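Local coordinates for protein AHL synthase (Burkholderia glumae, PDB 3P2H) that probably makes N-acyl-homoserine lactone quorum-sensing signals from a fatty acyl-[acyl-carrier protein] and S-adenosyl-L-methionine, and is seen here with an inhibitor and methylthioadenosine, at residues G20-V28 / W98-T106; R121-A132 / I179-L189. The protein carries 3 engineered substitutions. One frame throughout, in Å; residues are numbered along the deposited sequence.

Overall arrangement
The chain enters interaction 1 through helix 13-30, whose second half meets strand 97-105 only after the chain has passed through strands 53-58 and 64-72; that contact closes a loop of 69 residues. Interaction 2 opens afterwards. Helix 120-133 is joined by residues 179-189 after the chain has run through strand 138-144, helix 145-154 and strand 170-178, so the two loops follow in series and neither nests nor crosses. Their centres lie about 19 Å apart, on opposite sides of the chain's centre, yet they touch: Phe103 and Leu100 of strand 97-105 pack on Met123, Leu124 and Ala127. Together they link the N-terminal helix, the central sheet and the C-terminal helix.

Interaction 1 of 2, residues G20-V28 / W98-T106; sequences GSYRYRVFV and WELSRFAAT. With NOO (N-(3-oxocyclohex-1-en-1-yl)octanamide), chain C; MTA (5'-deoxy-5'-methylthioadenosine), chain B.
Aliphatic and aromatic packing brings Phe27 against Arg102 and Ala104. Arg102 CD sits over the centre of the Phe27 ring, a CH-pi contact 3.8 Å from the centroid, while Val26 CG1 of the same helix lies over the opposite face. CG1, anti to the backbone N (chi1 175°), also reaches Ala104 CB at 3.9 Å.

Among polar contacts, Tyr22 OH and Thr106 OG1 share a hydrogen bond of 2.6 Å, with OG1 at the ring edge in its plane. The guanidinium groups of Arg23 and Arg102 come close, their planes 70° apart, but Glu43 forms salt bridges with both; Asp48 also pairs with Arg23, and Asp45 with Arg102.

Phe27, Arg102, Phe103 and Ala104 line the inhibitor pocket where strand 97-105 breaks at Arg102, which also belongs to the methylthioadenosine pocket. Its bend at chi2 (-61°) carries the guanidinium to methylthioadenosine, where NH1 and NH2 both bond weakly to N7, NH1 at 3.1 Å. Phe103 N gives a weak bond to the inhibitor amide O8 (3.2 Å), and Phe27 CE1 approaches ring atom C4 at 3.3 Å.

Helix 20-28 crosses strand 103-105 at nearly a right angle, with Tyr22 reaching strand 64-72 and Phe103 turned toward helix 120-133.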
loop_
_atom_site.group_PDB
_atom_site.type_symbol
_atom_site.label_atom_id
_atom_site.label_comp_id
_atom_site.label_asym_id
_atom_site.label_seq_id
_atom_site.Cartn_x
_atom_site.Cartn_y
_atom_site.Cartn_z
ATOM N N GLY A 20 0.703 11.231 8.899
ATOM C CA GLY A 20 0.936 10.498 10.128
ATOM C C GLY A 20 -0.310 10.428 10.987
ATOM O O GLY A 20 -0.563 9.420 11.642
ATOM N N SER A 21 -1.086 11.507 10.985
ATOM C CA SER A 21 -2.313 11.577 11.765
ATOM C C SER A 21 -3.368 10.675 11.146
ATOM O O SER A 21 -4.088 9.971 11.855
ATOM C CB SER A 21 -2.831 13.018 11.812
ATOM O OG SER A 21 -4.021 13.112 12.583
ATOM N N TYR A 22 -3.466 10.696 9.820
ATOM C CA TYR A 22 -4.445 9.861 9.146
ATOM C C TYR A 22 -4.115 8.397 9.384
ATOM O O TYR A 22 -5.005 7.586 9.615
ATOM C CB TYR A 22 -4.468 10.132 7.649
ATOM C CG TYR A 22 -5.445 9.241 6.919
ATOM C CD1 TYR A 22 -6.824 9.427 7.051
ATOM C CD2 TYR A 22 -4.997 8.197 6.117
ATOM C CE1 TYR A 22 -7.726 8.591 6.395
ATOM C CE2 TYR A 22 -5.889 7.359 5.462
ATOM C CZ TYR A 22 -7.248 7.560 5.602
ATOM O OH TYR A 22 -8.121 6.729 4.951
ATOM N N ARG A 23 -2.832 8.057 9.327
ATOM C CA ARG A 23 -2.433 6.677 9.556
ATOM C C ARG A 23 -2.706 6.263 10.998
ATOM O O ARG A 23 -3.108 5.130 11.253
ATOM C CB ARG A 23 -0.956 6.479 9.191
ATOM C CG ARG A 23 -0.760 6.250 7.695
ATOM C CD ARG A 23 0.700 6.236 7.277
ATOM N NE ARG A 23 1.510 5.295 8.040
ATOM C CZ ARG A 23 2.779 5.025 7.760
ATOM N NH1 ARG A 23 3.364 5.620 6.730
ATOM N NH2 ARG A 23 3.466 4.180 8.514
ATOM N N TYR A 24 -2.501 7.181 11.938
ATOM C CA TYR A 24 -2.762 6.872 13.337
ATOM C C TYR A 24 -4.236 6.515 13.515
ATOM O O TYR A 24 -4.578 5.517 14.142
ATOM C CB TYR A 24 -2.449 8.066 14.241
ATOM C CG TYR A 24 -2.747 7.775 15.700
ATOM C CD1 TYR A 24 -1.824 7.094 16.496
ATOM C CD2 TYR A 24 -3.977 8.117 16.265
ATOM C CE1 TYR A 24 -2.117 6.755 17.818
ATOM C CE2 TYR A 24 -4.285 7.781 17.589
ATOM C CZ TYR A 24 -3.347 7.096 18.358
ATOM O OH TYR A 24 -3.636 6.732 19.653
ATOM N N ARG A 25 -5.107 7.344 12.958
ATOM C CA ARG A 25 -6.538 7.120 13.078
ATOM C C ARG A 25 -7.011 5.806 12.457
ATOM O O ARG A 25 -7.893 5.144 12.994
ATOM C CB ARG A 25 -7.290 8.310 12.478
ATOM C CG ARG A 25 -7.114 9.583 13.311
ATOM C CD ARG A 25 -7.800 10.784 12.686
ATOM N NE ARG A 25 -6.950 11.457 11.710
ATOM C CZ ARG A 25 -7.404 11.990 10.581
ATOM N NH1 ARG A 25 -8.698 11.917 10.298
ATOM N NH2 ARG A 25 -6.574 12.594 9.735
ATOM N N VAL A 26 -6.414 5.417 11.339
ATOM C CA VAL A 26 -6.809 4.181 10.674
ATOM C C VAL A 26 -6.196 2.919 11.290
ATOM O O VAL A 26 -6.909 2.010 11.722
ATOM C CB VAL A 26 -6.428 4.203 9.177
ATOM C CG1 VAL A 26 -6.736 2.847 8.546
ATOM C CG2 VAL A 26 -7.189 5.303 8.458
ATOM N N PHE A 27 -4.870 2.872 11.334
ATOM C CA PHE A 27 -4.175 1.702 11.841
ATOM C C PHE A 27 -4.143 1.520 13.344
ATOM O O PHE A 27 -4.090 0.391 13.823
ATOM C CB PHE A 27 -2.762 1.684 11.258
ATOM C CG PHE A 27 -2.756 1.705 9.762
ATOM C CD1 PHE A 27 -3.053 0.555 9.040
ATOM C CD2 PHE A 27 -2.560 2.893 9.075
ATOM C CE1 PHE A 27 -3.158 0.596 7.655
ATOM C CE2 PHE A 27 -2.667 2.939 7.687
ATOM C CZ PHE A 27 -2.967 1.791 6.978
ATOM N N VAL A 28 -4.185 2.611 14.094
ATOM C CA VAL A 28 -4.170 2.490 15.542
ATOM C C VAL A 28 -5.570 2.574 16.146
ATOM O O VAL A 28 -5.967 1.698 16.918
ATOM C CB VAL A 28 -3.261 3.556 16.177
ATOM C CG1 VAL A 28 -3.345 3.481 17.699
ATOM C CG2 VAL A 28 -1.830 3.339 15.718
ATOM N N TRP A 98 7.859 -4.158 -6.233
ATOM C CA TRP A 98 7.760 -3.120 -5.210
ATOM C C TRP A 98 6.732 -3.592 -4.188
ATOM O O TRP A 98 5.808 -4.323 -4.536
ATOM C CB TRP A 98 7.294 -1.788 -5.819
ATOM C CG TRP A 98 8.398 -0.951 -6.399
ATOM C CD1 TRP A 98 9.252 -1.299 -7.406
ATOM C CD2 TRP A 98 8.775 0.371 -5.994
ATOM N NE1 TRP A 98 10.140 -0.276 -7.650
ATOM C CE2 TRP A 98 9.870 0.760 -6.796
ATOM C CE3 TRP A 98 8.295 1.265 -5.028
ATOM C CZ2 TRP A 98 10.495 2.002 -6.661
ATOM C CZ3 TRP A 98 8.919 2.504 -4.891
ATOM C CH2 TRP A 98 10.007 2.857 -5.704
ATOM N N GLU A 99 6.896 -3.183 -2.935
ATOM C CA GLU A 99 5.959 -3.577 -1.892
ATOM C C GLU A 99 4.939 -2.492 -1.592
ATOM O O GLU A 99 5.292 -1.326 -1.395
ATOM C CB GLU A 99 6.678 -3.918 -0.584
ATOM C CG GLU A 99 5.689 -4.264 0.527
ATOM C CD GLU A 99 6.300 -4.238 1.911
ATOM O OE1 GLU A 99 6.854 -3.191 2.288
ATOM O OE2 GLU A 99 6.216 -5.259 2.623
ATOM N N LEU A 100 3.675 -2.891 -1.542
ATOM C CA LEU A 100 2.589 -1.974 -1.232
ATOM C C LEU A 100 2.188 -2.245 0.213
ATOM O O LEU A 100 1.876 -3.378 0.563
ATOM C CB LEU A 100 1.397 -2.230 -2.160
ATOM C CG LEU A 100 0.150 -1.370 -1.928
ATOM C CD1 LEU A 100 0.498 0.099 -2.107
ATOM C CD2 LEU A 100 -0.952 -1.783 -2.900
ATOM N N SER A 101 2.226 -1.215 1.054
ATOM C CA SER A 101 1.847 -1.367 2.457
ATOM C C SER A 101 1.044 -0.159 2.937
ATOM O O SER A 101 0.839 0.789 2.186
ATOM C CB SER A 101 3.089 -1.547 3.338
ATOM O OG SER A 101 3.978 -0.458 3.196
ATOM N N ARG A 102 0.598 -0.201 4.191
ATOM C CA ARG A 102 -0.191 0.877 4.772
ATOM C C ARG A 102 -1.180 1.408 3.737
ATOM O O ARG A 102 -1.208 2.600 3.430
ATOM C CB ARG A 102 0.726 2.005 5.264
ATOM C CG ARG A 102 1.615 1.631 6.453
ATOM C CD ARG A 102 0.794 1.233 7.682
ATOM N NE ARG A 102 1.593 1.214 8.908
ATOM C CZ ARG A 102 2.510 0.296 9.209
ATOM N NH1 ARG A 102 3.182 0.381 10.350
ATOM N NH2 ARG A 102 2.754 -0.714 8.378
ATOM N N PHE A 103 -1.985 0.501 3.201
ATOM C CA PHE A 103 -2.974 0.839 2.190
ATOM C C PHE A 103 -4.349 0.936 2.838
ATOM O O PHE A 103 -4.816 -0.012 3.461
ATOM C CB PHE A 103 -2.994 -0.237 1.100
ATOM C CG PHE A 103 -3.906 0.075 -0.050
ATOM C CD1 PHE A 103 -3.508 0.945 -1.054
ATOM C CD2 PHE A 103 -5.168 -0.514 -0.133
ATOM C CE1 PHE A 103 -4.347 1.224 -2.127
ATOM C CE2 PHE A 103 -6.017 -0.238 -1.207
ATOM C CZ PHE A 103 -5.604 0.632 -2.205
ATOM N N ALA A 104 -4.996 2.085 2.680
ATOM C CA ALA A 104 -6.315 2.297 3.260
ATOM C C ALA A 104 -7.096 3.367 2.504
ATOM O O ALA A 104 -6.512 4.266 1.890
ATOM C CB ALA A 104 -6.171 2.702 4.721
ATOM N N ALA A 105 -8.419 3.265 2.564
ATOM C CA ALA A 105 -9.304 4.220 1.913
ATOM C C ALA A 105 -10.514 4.470 2.815
ATOM O O ALA A 105 -11.113 3.528 3.335
ATOM C CB ALA A 105 -9.754 3.684 0.570
ATOM N N THR A 106 -10.850 5.741 3.006
ATOM C CA THR A 106 -11.986 6.145 3.831
ATOM C C THR A 106 -13.137 6.602 2.931
ATOM O O THR A 106 -13.951 5.794 2.486
ATOM C CB THR A 106 -11.622 7.322 4.760
ATOM O OG1 THR A 106 -10.573 6.929 5.650
ATOM C CG2 THR A 106 -12.839 7.750 5.575
HETATM C C1 NOO C . -7.718 -2.365 5.120
HETATM O O1 NOO C . -8.763 -2.982 4.940
HETATM C C2 NOO C . -6.409 -2.764 4.450
HETATM C C3 NOO C . -5.164 -2.532 5.050
HETATM C C4 NOO C . -5.140 -1.656 6.319
HETATM C C5 NOO C . -6.286 -0.571 6.396
HETATM C C6 NOO C . -7.704 -1.144 6.092
HETATM N N7 NOO C . -3.887 -3.058 4.578
HETATM C C8 NOO C . -2.585 -2.523 4.398
HETATM O O8 NOO C . -1.957 -1.912 5.258
HETATM C C9 NOO C . -1.866 -2.701 3.042
HETATM C C10 NOO C . -2.422 -3.695 1.990
HETATM C C11 NOO C . -1.257 -4.230 1.113
HETATM C C12 NOO C . -1.650 -4.386 -0.367
HETATM C C13 NOO C . -0.509 -5.037 -1.178
HETATM C C14 NOO C . -1.054 -5.887 -2.341
HETATM C C15 NOO C . 0.067 -6.341 -3.282
HETATM C CS MTA B . 0.203 -5.732 8.003
HETATM S "S5'" MTA B . -0.610 -7.040 8.970
HETATM C "C5'" MTA B . -1.041 -6.133 10.487
HETATM C "C4'" MTA B . -0.017 -6.352 11.603
HETATM O "O4'" MTA B . 1.262 -5.839 11.137
HETATM C "C2'" MTA B . 0.705 -4.495 12.968
HETATM O "O2'" MTA B . 0.951 -4.033 14.300
HETATM C "C3'" MTA B . -0.449 -5.550 12.838
HETATM O "O3'" MTA B . -0.441 -6.410 13.984
HETATM C "C1'" MTA B . 1.884 -5.218 12.293
HETATM N N9 MTA B . 2.924 -4.281 11.818
HETATM C C8 MTA B . 2.778 -3.265 10.903
HETATM N N7 MTA B . 3.899 -2.639 10.715
HETATM C C5 MTA B . 4.853 -3.209 11.496
HETATM C C6 MTA B . 6.250 -2.976 11.726
HETATM N N6 MTA B . 6.902 -1.956 11.057
HETATM N N1 MTA B . 6.921 -3.779 12.616
HETATM C C2 MTA B . 6.299 -4.791 13.288
HETATM N N3 MTA B . 4.969 -5.021 13.077
HETATM C C4 MTA B . 4.227 -4.282 12.219
#

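Interaction 2 of 2, residues R121-A132 / I179-L189; sequences RPMLAAAVECAA and IDAQTLAALDL
Val128 and Leu187 meet at the centre of this contact, in which helix 120-133 is covered mostly by residues flanking the short helix 181-186. Leu187 can be followed outward from its backbone. Its CB rests against Ala125 CB at 4.0 Å. Chi1 of -61° sets CG anti to the carbonyl carbon and turns the side chain to helix 120-133, where the methyls fork: CD1 presses on Val128 CG2 at 3.5 Å and also nears Val128 CB, whereas CD2 lies by the backbone N of Ala125 and touches Leu124 CD2 and Arg121 CG. The other branch of Val128, CG1, faces Leu189 CD1 at 3.8 Å and Ile179 CG2 at 4.1 Å, so this one valine is wedged among residues from both ends of 179-189. Beyond it, Ile179 CG2 also packs on Ala132 CB, and Leu189 CD2 lies against the side chain of Glu129, whose carboxylate pairs with Arg133.

At the other end Arg121, bent at chi3 (86°), turns its guanidinium edge to the end of helix 181-186. NH1 gives a weak hydrogen bond to Ala186 O (3.0 Å), and NH2 forms a long salt bridge to Asp188 OD1 (3.4 Å), the guanidinium and carboxylate planes nearly perpendicular at 86°. Asp188 belongs to the Schellman motif that ends this helix; at the helix start Asp180 is the N-cap, its OD1 accepting from Thr183 N (3.0 Å).

The short helix runs obliquely antiparallel to helix 120-133. Helix 145-154 adds Ile154 against Arg121 and Leu187, while Met123 and Ala126 pack on strand 53-58 and Leu124 reaches strand 97-105.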
loop_
_atom_site.group_PDB
_atom_site.type_symbol
_atom_site.label_atom_id
_atom_site.label_comp_id
_atom_site.label_asym_id
_atom_site.label_seq_id
_atom_site.Cartn_x
_atom_site.Cartn_y
_atom_site.Cartn_z
ATOM N N ARG A 121 -10.357 1.697 -5.480
ATOM C CA ARG A 121 -9.895 1.737 -6.862
ATOM C C ARG A 121 -8.945 2.878 -7.227
ATOM O O ARG A 121 -7.849 2.629 -7.727
ATOM C CB ARG A 121 -11.083 1.726 -7.827
ATOM C CG ARG A 121 -10.695 1.229 -9.215
ATOM C CD ARG A 121 -11.902 1.067 -10.125
ATOM N NE ARG A 121 -12.238 2.317 -10.787
ATOM C CZ ARG A 121 -11.797 2.670 -11.993
ATOM N NH1 ARG A 121 -11.003 1.863 -12.688
ATOM N NH2 ARG A 121 -12.130 3.847 -12.496
ATOM N N PRO A 122 -9.345 4.138 -6.988
ATOM C CA PRO A 122 -8.452 5.252 -7.331
ATOM C C PRO A 122 -7.118 5.201 -6.587
ATOM O O PRO A 122 -6.069 5.518 -7.153
ATOM C CB PRO A 122 -9.287 6.489 -6.991
ATOM C CG PRO A 122 -10.206 5.999 -5.895
ATOM C CD PRO A 122 -10.594 4.626 -6.374
ATOM N N MET A 123 -7.159 4.785 -5.324
ATOM C CA MET A 123 -5.942 4.679 -4.530
ATOM C C MET A 123 -5.018 3.629 -5.144
ATOM O O MET A 123 -3.816 3.838 -5.264
ATOM C CB MET A 123 -6.277 4.303 -3.083
ATOM C CG MET A 123 -6.831 5.446 -2.245
ATOM S SD MET A 123 -5.699 6.861 -2.133
ATOM C CE MET A 123 -4.215 6.056 -1.550
ATOM N N LEU A 124 -5.590 2.498 -5.536
ATOM C CA LEU A 124 -4.806 1.431 -6.138
ATOM C C LEU A 124 -4.245 1.868 -7.488
ATOM O O LEU A 124 -3.075 1.621 -7.793
ATOM C CB LEU A 124 -5.669 0.180 -6.318
ATOM C CG LEU A 124 -4.948 -1.095 -6.769
ATOM C CD1 LEU A 124 -3.796 -1.418 -5.820
ATOM C CD2 LEU A 124 -5.947 -2.245 -6.803
ATOM N N ALA A 125 -5.078 2.522 -8.292
ATOM C CA ALA A 125 -4.651 2.984 -9.612
ATOM C C ALA A 125 -3.422 3.880 -9.524
ATOM O O ALA A 125 -2.483 3.737 -10.305
ATOM C CB ALA A 125 -5.784 3.726 -10.296
ATOM N N ALA A 126 -3.435 4.805 -8.569
ATOM C CA ALA A 126 -2.318 5.729 -8.378
ATOM C C ALA A 126 -1.055 4.964 -8.009
ATOM O O ALA A 126 0.012 5.199 -8.569
ATOM C CB ALA A 126 -2.657 6.742 -7.284
ATOM N N ALA A 127 -1.181 4.045 -7.057
ATOM C CA ALA A 127 -0.049 3.239 -6.619
ATOM C C ALA A 127 0.531 2.445 -7.786
ATOM O O ALA A 127 1.734 2.493 -8.046
ATOM C CB ALA A 127 -0.488 2.290 -5.509
ATOM N N VAL A 128 -0.325 1.711 -8.487
ATOM C CA VAL A 128 0.131 0.914 -9.622
ATOM C C VAL A 128 0.845 1.770 -10.666
ATOM O O VAL A 128 1.956 1.453 -11.082
ATOM C CB VAL A 128 -1.050 0.176 -10.290
ATOM C CG1 VAL A 128 -0.598 -0.474 -11.601
ATOM C CG2 VAL A 128 -1.591 -0.889 -9.332
ATOM N N GLU A 129 0.201 2.856 -11.070
ATOM C CA GLU A 129 0.749 3.773 -12.060
ATOM C C GLU A 129 2.152 4.217 -11.655
ATOM O O GLU A 129 3.100 4.126 -12.442
ATOM C CB GLU A 129 -0.166 4.988 -12.176
ATOM C CG GLU A 129 0.080 5.858 -13.384
ATOM C CD GLU A 129 -0.990 6.914 -13.529
ATOM O OE1 GLU A 129 -1.460 7.125 -14.670
ATOM O OE2 GLU A 129 -1.364 7.537 -12.504
ATOM N N CYS A 130 2.279 4.688 -10.420
ATOM C CA CYS A 130 3.567 5.141 -9.910
ATOM C C CYS A 130 4.622 4.033 -9.951
ATOM O O CYS A 130 5.701 4.212 -10.515
ATOM C CB CYS A 130 3.415 5.644 -8.475
ATOM S SG CYS A 130 4.998 6.009 -7.677
ATOM N N ALA A 131 4.299 2.886 -9.363
ATOM C CA ALA A 131 5.224 1.759 -9.322
ATOM C C ALA A 131 5.660 1.332 -10.715
ATOM O O ALA A 131 6.834 1.033 -10.942
ATOM C CB ALA A 131 4.579 0.581 -8.595
ATOM N N ALA A 132 4.710 1.300 -11.644
ATOM C CA ALA A 132 5.004 0.901 -13.013
ATOM C C ALA A 132 6.000 1.869 -13.645
ATOM O O ALA A 132 6.980 1.445 -14.262
ATOM C CB ALA A 132 3.719 0.852 -13.828
ATOM N N ILE A 179 1.329 -6.292 -12.674
ATOM C CA ILE A 179 1.077 -5.079 -13.437
ATOM C C ILE A 179 1.071 -5.485 -14.911
ATOM O O ILE A 179 2.005 -5.207 -15.660
ATOM C CB ILE A 179 2.159 -4.008 -13.165
ATOM C CG1 ILE A 179 2.176 -3.667 -11.671
ATOM C CG2 ILE A 179 1.863 -2.748 -13.982
ATOM C CD1 ILE A 179 3.261 -2.673 -11.248
ATOM N N ASP A 180 0.006 -6.175 -15.308
ATOM C CA ASP A 180 -0.138 -6.639 -16.676
ATOM C C ASP A 180 -1.322 -5.949 -17.353
ATOM O O ASP A 180 -1.945 -5.054 -16.777
ATOM C CB ASP A 180 -0.325 -8.164 -16.698
ATOM C CG ASP A 180 -1.500 -8.630 -15.848
ATOM O OD1 ASP A 180 -2.344 -7.794 -15.455
ATOM O OD2 ASP A 180 -1.586 -9.848 -15.584
ATOM N N ALA A 181 -1.637 -6.379 -18.573
ATOM C CA ALA A 181 -2.737 -5.787 -19.328
ATOM C C ALA A 181 -4.047 -5.763 -18.539
ATOM O O ALA A 181 -4.760 -4.763 -18.541
ATOM C CB ALA A 181 -2.928 -6.540 -20.648
ATOM N N GLN A 182 -4.357 -6.862 -17.859
ATOM C CA GLN A 182 -5.584 -6.961 -17.076
ATOM C C GLN A 182 -5.651 -5.920 -15.963
ATOM O O GLN A 182 -6.646 -5.210 -15.819
ATOM C CB GLN A 182 -5.704 -8.353 -16.451
ATOM C CG GLN A 182 -7.040 -8.589 -15.762
ATOM C CD GLN A 182 -7.088 -9.907 -15.004
ATOM O OE1 GLN A 182 -6.695 -10.949 -15.523
ATOM N NE2 GLN A 182 -7.577 -9.863 -13.776
ATOM N N THR A 183 -4.595 -5.861 -15.159
ATOM C CA THR A 183 -4.525 -4.921 -14.047
ATOM C C THR A 183 -4.602 -3.480 -14.535
ATOM O O THR A 183 -5.350 -2.672 -13.990
ATOM C CB THR A 183 -3.225 -5.118 -13.242
ATOM O OG1 THR A 183 -3.305 -6.346 -12.503
ATOM C CG2 THR A 183 -3.008 -3.944 -12.273
ATOM N N LEU A 184 -3.827 -3.162 -15.565
ATOM C CA LEU A 184 -3.823 -1.814 -16.117
ATOM C C LEU A 184 -5.211 -1.433 -16.639
ATOM O O LEU A 184 -5.727 -0.360 -16.332
ATOM C CB LEU A 184 -2.782 -1.709 -17.241
ATOM C CG LEU A 184 -1.313 -1.903 -16.837
ATOM C CD1 LEU A 184 -0.420 -1.935 -18.067
ATOM C CD2 LEU A 184 -0.890 -0.779 -15.900
ATOM N N ALA A 185 -5.821 -2.317 -17.425
ATOM C CA ALA A 185 -7.147 -2.048 -17.973
ATOM C C ALA A 185 -8.174 -1.866 -16.865
ATOM O O ALA A 185 -8.993 -0.953 -16.913
ATOM C CB ALA A 185 -7.574 -3.182 -18.898
ATOM N N ALA A 186 -8.135 -2.738 -15.862
ATOM C CA ALA A 186 -9.080 -2.654 -14.754
ATOM C C ALA A 186 -8.973 -1.331 -13.995
ATOM O O ALA A 186 -9.944 -0.875 -13.392
ATOM C CB ALA A 186 -8.859 -3.813 -13.799
ATOM N N LEU A 187 -7.791 -0.722 -14.031
ATOM C CA LEU A 187 -7.550 0.534 -13.326
ATOM C C LEU A 187 -7.590 1.755 -14.242
ATOM O O LEU A 187 -7.333 2.868 -13.796
ATOM C CB LEU A 187 -6.196 0.474 -12.611
ATOM C CG LEU A 187 -6.076 -0.635 -11.560
ATOM C CD1 LEU A 187 -4.635 -0.779 -11.096
ATOM C CD2 LEU A 187 -7.000 -0.321 -10.399
ATOM N N ASP A 188 -7.905 1.538 -15.518
ATOM C CA ASP A 188 -7.978 2.622 -16.495
ATOM C C ASP A 188 -6.651 3.336 -16.689
ATOM O O ASP A 188 -6.607 4.554 -16.848
ATOM C CB ASP A 188 -9.046 3.635 -16.080
ATOM C CG ASP A 188 -10.441 3.167 -16.416
ATOM O OD1 ASP A 188 -11.411 3.716 -15.855
ATOM O OD2 ASP A 188 -10.566 2.248 -17.254
ATOM N N LEU A 189 -5.571 2.570 -16.683
ATOM C CA LEU A 189 -4.242 3.129 -16.861
ATOM C C LEU A 189 -3.712 2.872 -18.271
ATOM O O LEU A 189 -4.212 2.003 -18.996
ATOM C CB LEU A 189 -3.288 2.528 -15.832
ATOM C CG LEU A 189 -3.713 2.736 -14.376
ATOM C CD1 LEU A 189 -2.788 1.957 -13.451
ATOM C CD2 LEU A 189 -3.703 4.221 -14.049
#